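Local coordinates for hypothetical protein, IPT/TIG domain protein (PDB 4HW6) that is of unknown function but, with an IPT/TIG domain joined to a six-bladed beta-propeller, probably serves as an auxiliary carbohydrate- or nutrient-binding protein, at residues Phe189-Val197 / Ile209-Phe218. Numbering follows the deposited sequence.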
loop_
_atom_site.group_PDB
_atom_site.type_symbol
_atom_site.label_atom_id
_atom_site.label_comp_id
_atom_site.label_asym_id
_atom_site.label_seq_id
_atom_site.Cartn_x
_atom_site.Cartn_y
_atom_site.Cartn_z
ATOM N N PHE A 189 -15.375 6.082 -1.136
ATOM C CA PHE A 189 -16.438 5.614 -2.002
ATOM C C PHE A 189 -17.609 5.095 -1.181
ATOM O O PHE A 189 -17.426 4.438 -0.135
ATOM C CB PHE A 189 -15.916 4.515 -2.933
ATOM C CG PHE A 189 -14.919 5.015 -3.944
ATOM C CD1 PHE A 189 -13.602 5.193 -3.612
ATOM C CD2 PHE A 189 -15.311 5.306 -5.228
ATOM C CE1 PHE A 189 -12.707 5.703 -4.537
ATOM C CE2 PHE A 189 -14.423 5.797 -6.150
ATOM C CZ PHE A 189 -13.113 5.992 -5.809
ATOM N N THR A 190 -18.802 5.362 -1.672
ATOM C CA THR A 190 -20.013 4.882 -1.017
ATOM C C THR A 190 -20.191 3.382 -1.305
ATOM O O THR A 190 -19.469 2.804 -2.119
ATOM C CB THR A 190 -21.255 5.649 -1.490
ATOM O OG1 THR A 190 -21.533 5.335 -2.866
ATOM C CG2 THR A 190 -21.084 7.173 -1.337
ATOM N N LEU A 191 -21.164 2.758 -0.645
ATOM C CA LEU A 191 -21.465 1.344 -0.895
ATOM C C LEU A 191 -21.938 1.124 -2.335
ATOM O O LEU A 191 -21.756 0.030 -2.868
ATOM C CB LEU A 191 -22.488 0.812 0.102
ATOM C CG LEU A 191 -22.045 0.811 1.574
ATOM C CD1 LEU A 191 -23.085 0.096 2.427
ATOM C CD2 LEU A 191 -20.646 0.218 1.753
ATOM N N ASN A 192 -22.512 2.150 -2.965
ATOM C CA ASN A 192 -22.922 2.024 -4.365
ATOM C C ASN A 192 -21.758 2.283 -5.337
ATOM O O ASN A 192 -21.901 2.117 -6.538
ATOM C CB ASN A 192 -24.129 2.921 -4.644
ATOM C CG ASN A 192 -25.403 2.393 -3.996
ATOM O OD1 ASN A 192 -25.542 1.189 -3.766
ATOM N ND2 ASN A 192 -26.337 3.288 -3.696
ATOM N N GLY A 193 -20.601 2.665 -4.806
ATOM C CA GLY A 193 -19.407 2.868 -5.602
ATOM C C GLY A 193 -19.262 4.296 -6.099
ATOM O O GLY A 193 -18.390 4.567 -6.921
ATOM N N ASP A 194 -20.108 5.214 -5.617
ATOM C CA ASP A 194 -19.950 6.632 -5.972
ATOM C C ASP A 194 -18.767 7.222 -5.191
ATOM O O ASP A 194 -18.448 6.775 -4.086
ATOM C CB ASP A 194 -21.231 7.412 -5.705
ATOM C CG ASP A 194 -22.395 6.948 -6.576
ATOM O OD1 ASP A 194 -22.221 6.752 -7.805
ATOM O OD2 ASP A 194 -23.499 6.773 -6.014
HETATM N N MSE A 195 -18.093 8.202 -5.778
HETATM C CA MSE A 195 -16.906 8.786 -5.143
HETATM C C MSE A 195 -17.292 9.967 -4.256
HETATM O O MSE A 195 -17.942 10.870 -4.723
HETATM C CB MSE A 195 -15.947 9.269 -6.225
HETATM C CG MSE A 195 -14.622 9.779 -5.711
HETATM SE SE MSE A 195 -13.653 10.651 -7.188
HETATM C CE MSE A 195 -13.131 9.048 -8.143
ATOM N N VAL A 196 -16.873 9.948 -2.995
ATOM C CA VAL A 196 -17.104 11.032 -2.041
ATOM C C VAL A 196 -15.842 11.866 -1.939
ATOM O O VAL A 196 -14.742 11.319 -1.864
ATOM C CB VAL A 196 -17.420 10.457 -0.629
ATOM C CG1 VAL A 196 -17.819 11.558 0.349
ATOM C CG2 VAL A 196 -18.510 9.406 -0.719
ATOM N N VAL A 197 -15.983 13.185 -1.985
ATOM C CA VAL A 197 -14.850 14.087 -1.798
ATOM C C VAL A 197 -15.250 15.186 -0.811
ATOM O O VAL A 197 -16.305 15.834 -0.962
ATOM C CB VAL A 197 -14.407 14.741 -3.118
ATOM C CG1 VAL A 197 -13.226 15.677 -2.874
ATOM C CG2 VAL A 197 -14.049 13.690 -4.172
ATOM N N ILE A 209 -19.376 18.150 1.595
ATOM C CA ILE A 209 -19.188 16.799 1.096
ATOM C C ILE A 209 -19.877 16.732 -0.262
ATOM O O ILE A 209 -21.065 17.043 -0.394
ATOM C CB ILE A 209 -19.733 15.714 2.037
ATOM C CG1 ILE A 209 -19.216 15.918 3.456
ATOM C CG2 ILE A 209 -19.358 14.339 1.491
ATOM C CD1 ILE A 209 -19.688 14.860 4.445
ATOM N N TYR A 210 -19.087 16.381 -1.263
ATOM C CA TYR A 210 -19.528 16.257 -2.639
ATOM C C TYR A 210 -19.505 14.799 -3.052
ATOM O O TYR A 210 -18.803 13.989 -2.423
ATOM C CB TYR A 210 -18.603 17.020 -3.563
ATOM C CG TYR A 210 -18.698 18.515 -3.487
ATOM C CD1 TYR A 210 -19.647 19.201 -4.248
ATOM C CD2 TYR A 210 -17.852 19.250 -2.662
ATOM C CE1 TYR A 210 -19.752 20.570 -4.208
ATOM C CE2 TYR A 210 -17.948 20.649 -2.622
ATOM C CZ TYR A 210 -18.889 21.298 -3.409
ATOM O OH TYR A 210 -19.042 22.689 -3.413
ATOM N N LEU A 211 -20.274 14.481 -4.091
ATOM C CA LEU A 211 -20.295 13.141 -4.672
ATOM C C LEU A 211 -20.074 13.232 -6.176
ATOM O O LEU A 211 -20.666 14.093 -6.840
ATOM C CB LEU A 211 -21.645 12.484 -4.364
ATOM C CG LEU A 211 -21.882 11.040 -4.817
ATOM C CD1 LEU A 211 -22.778 10.312 -3.819
ATOM C CD2 LEU A 211 -22.502 11.012 -6.205
ATOM N N PHE A 212 -19.241 12.333 -6.723
ATOM C CA PHE A 212 -19.111 12.181 -8.174
ATOM C C PHE A 212 -19.672 10.807 -8.524
ATOM O O PHE A 212 -19.250 9.789 -7.953
ATOM C CB PHE A 212 -17.656 12.292 -8.636
ATOM C CG PHE A 212 -17.058 13.657 -8.433
ATOM C CD1 PHE A 212 -16.512 14.024 -7.188
ATOM C CD2 PHE A 212 -17.041 14.576 -9.454
ATOM C CE1 PHE A 212 -15.984 15.286 -6.997
ATOM C CE2 PHE A 212 -16.505 15.849 -9.265
ATOM C CZ PHE A 212 -15.985 16.200 -8.041
ATOM N N THR A 213 -20.635 10.763 -9.441
ATOM C CA THR A 213 -21.407 9.531 -9.635
ATOM C C THR A 213 -20.658 8.516 -10.489
ATOM O O THR A 213 -20.104 8.845 -11.537
ATOM C CB THR A 213 -22.782 9.792 -10.285
ATOM O OG1 THR A 213 -22.596 10.287 -11.610
ATOM C CG2 THR A 213 -23.590 10.800 -9.479
ATOM N N ARG A 214 -20.662 7.269 -10.036
ATOM C CA ARG A 214 -20.076 6.153 -10.788
ATOM C C ARG A 214 -20.732 5.996 -12.170
ATOM O O ARG A 214 -20.048 5.733 -13.156
ATOM C CB ARG A 214 -20.227 4.858 -9.991
ATOM C CG ARG A 214 -19.562 3.625 -10.605
ATOM C CD ARG A 214 -19.963 2.391 -9.803
ATOM N NE ARG A 214 -19.408 1.159 -10.351
ATOM C CZ ARG A 214 -19.861 -0.067 -10.076
ATOM N NH1 ARG A 214 -20.877 -0.252 -9.236
ATOM N NH2 ARG A 214 -19.285 -1.126 -10.634
ATOM N N ALA A 215 -22.050 6.188 -12.222
ATOM C CA ALA A 215 -22.824 6.033 -13.458
ATOM C C ALA A 215 -22.403 6.995 -14.573
ATOM O O ALA A 215 -22.569 6.676 -15.743
ATOM C CB ALA A 215 -24.311 6.173 -13.171
ATOM N N SER A 216 -21.847 8.152 -14.214
ATOM C CA SER A 216 -21.326 9.118 -15.178
ATOM C C SER A 216 -19.827 8.965 -15.421
ATOM O O SER A 216 -19.202 9.844 -16.014
ATOM C CB SER A 216 -21.595 10.543 -14.667
ATOM O OG SER A 216 -20.816 10.800 -13.510
ATOM N N GLY A 217 -19.221 7.885 -14.940
ATOM C CA GLY A 217 -17.759 7.773 -14.964
ATOM C C GLY A 217 -17.085 8.828 -14.090
ATOM O O GLY A 217 -15.965 9.284 -14.377
ATOM N N PHE A 218 -17.784 9.222 -13.024
ATOM C CA PHE A 218 -17.301 10.216 -12.058
ATOM C C PHE A 218 -17.185 11.628 -12.611
ATOM O O PHE A 218 -16.512 12.449 -12.022
ATOM C CB PHE A 218 -15.980 9.788 -11.422
ATOM C CG PHE A 218 -16.031 8.426 -10.813
ATOM C CD1 PHE A 218 -16.869 8.166 -9.741
ATOM C CD2 PHE A 218 -15.283 7.378 -11.344
ATOM C CE1 PHE A 218 -16.931 6.910 -9.178
ATOM C CE2 PHE A 218 -15.357 6.116 -10.794
ATOM C CZ PHE A 218 -16.186 5.876 -9.710
HETATM O O HOH W 1 -23.764 6.113 -9.815
#
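Asp194 meets Arg214 through a carboxylate whose CG lies anti to its own carbonyl carbon (chi1 -64°), which carries OD1 over the Thr213-Gly217 bend. There the anti lone pair of OD1 accepts from Arg214 N at 2.8 Å in a nearly straight bond (165° at the hydrogen), while one water bridges the same oxygen to Ala215 N. Met195, by contrast, a selenomethionine, reaches out with chi1 and chi2 both extended, which carries SE obliquely beside the rings of Phe212 and Phe218, both Met-aromatic contacts, its selenium standing in for the sulfur of methionine. The turn at chi3 (-74°) then swings CE over one face of the Phe218 ring, 4.1 Å from the centroid, a CH-pi contact. Phe218 CZ also meets Phe189 CE2 at the edge of the Phe189 ring, and Tyr156 of strand 154-158 touches Phe189, Met195 and Phe218, joining the neighbouring propeller blade. Four backbone bonds define the antiparallel hairpin, including Phe212 N to Met195 O at 2.8 Å. An alanine in place of Asp194 would probably leave Arg214 N and the bridging water without their shared acceptor, removing one tie between the chain just after the Thr190-Gly193 turn and the bend. The contact thus has two parts: at the bend a carboxylate holds one backbone N-H directly and a second through water, while selenium, methyl and aromatic carbon fill the interface between blades.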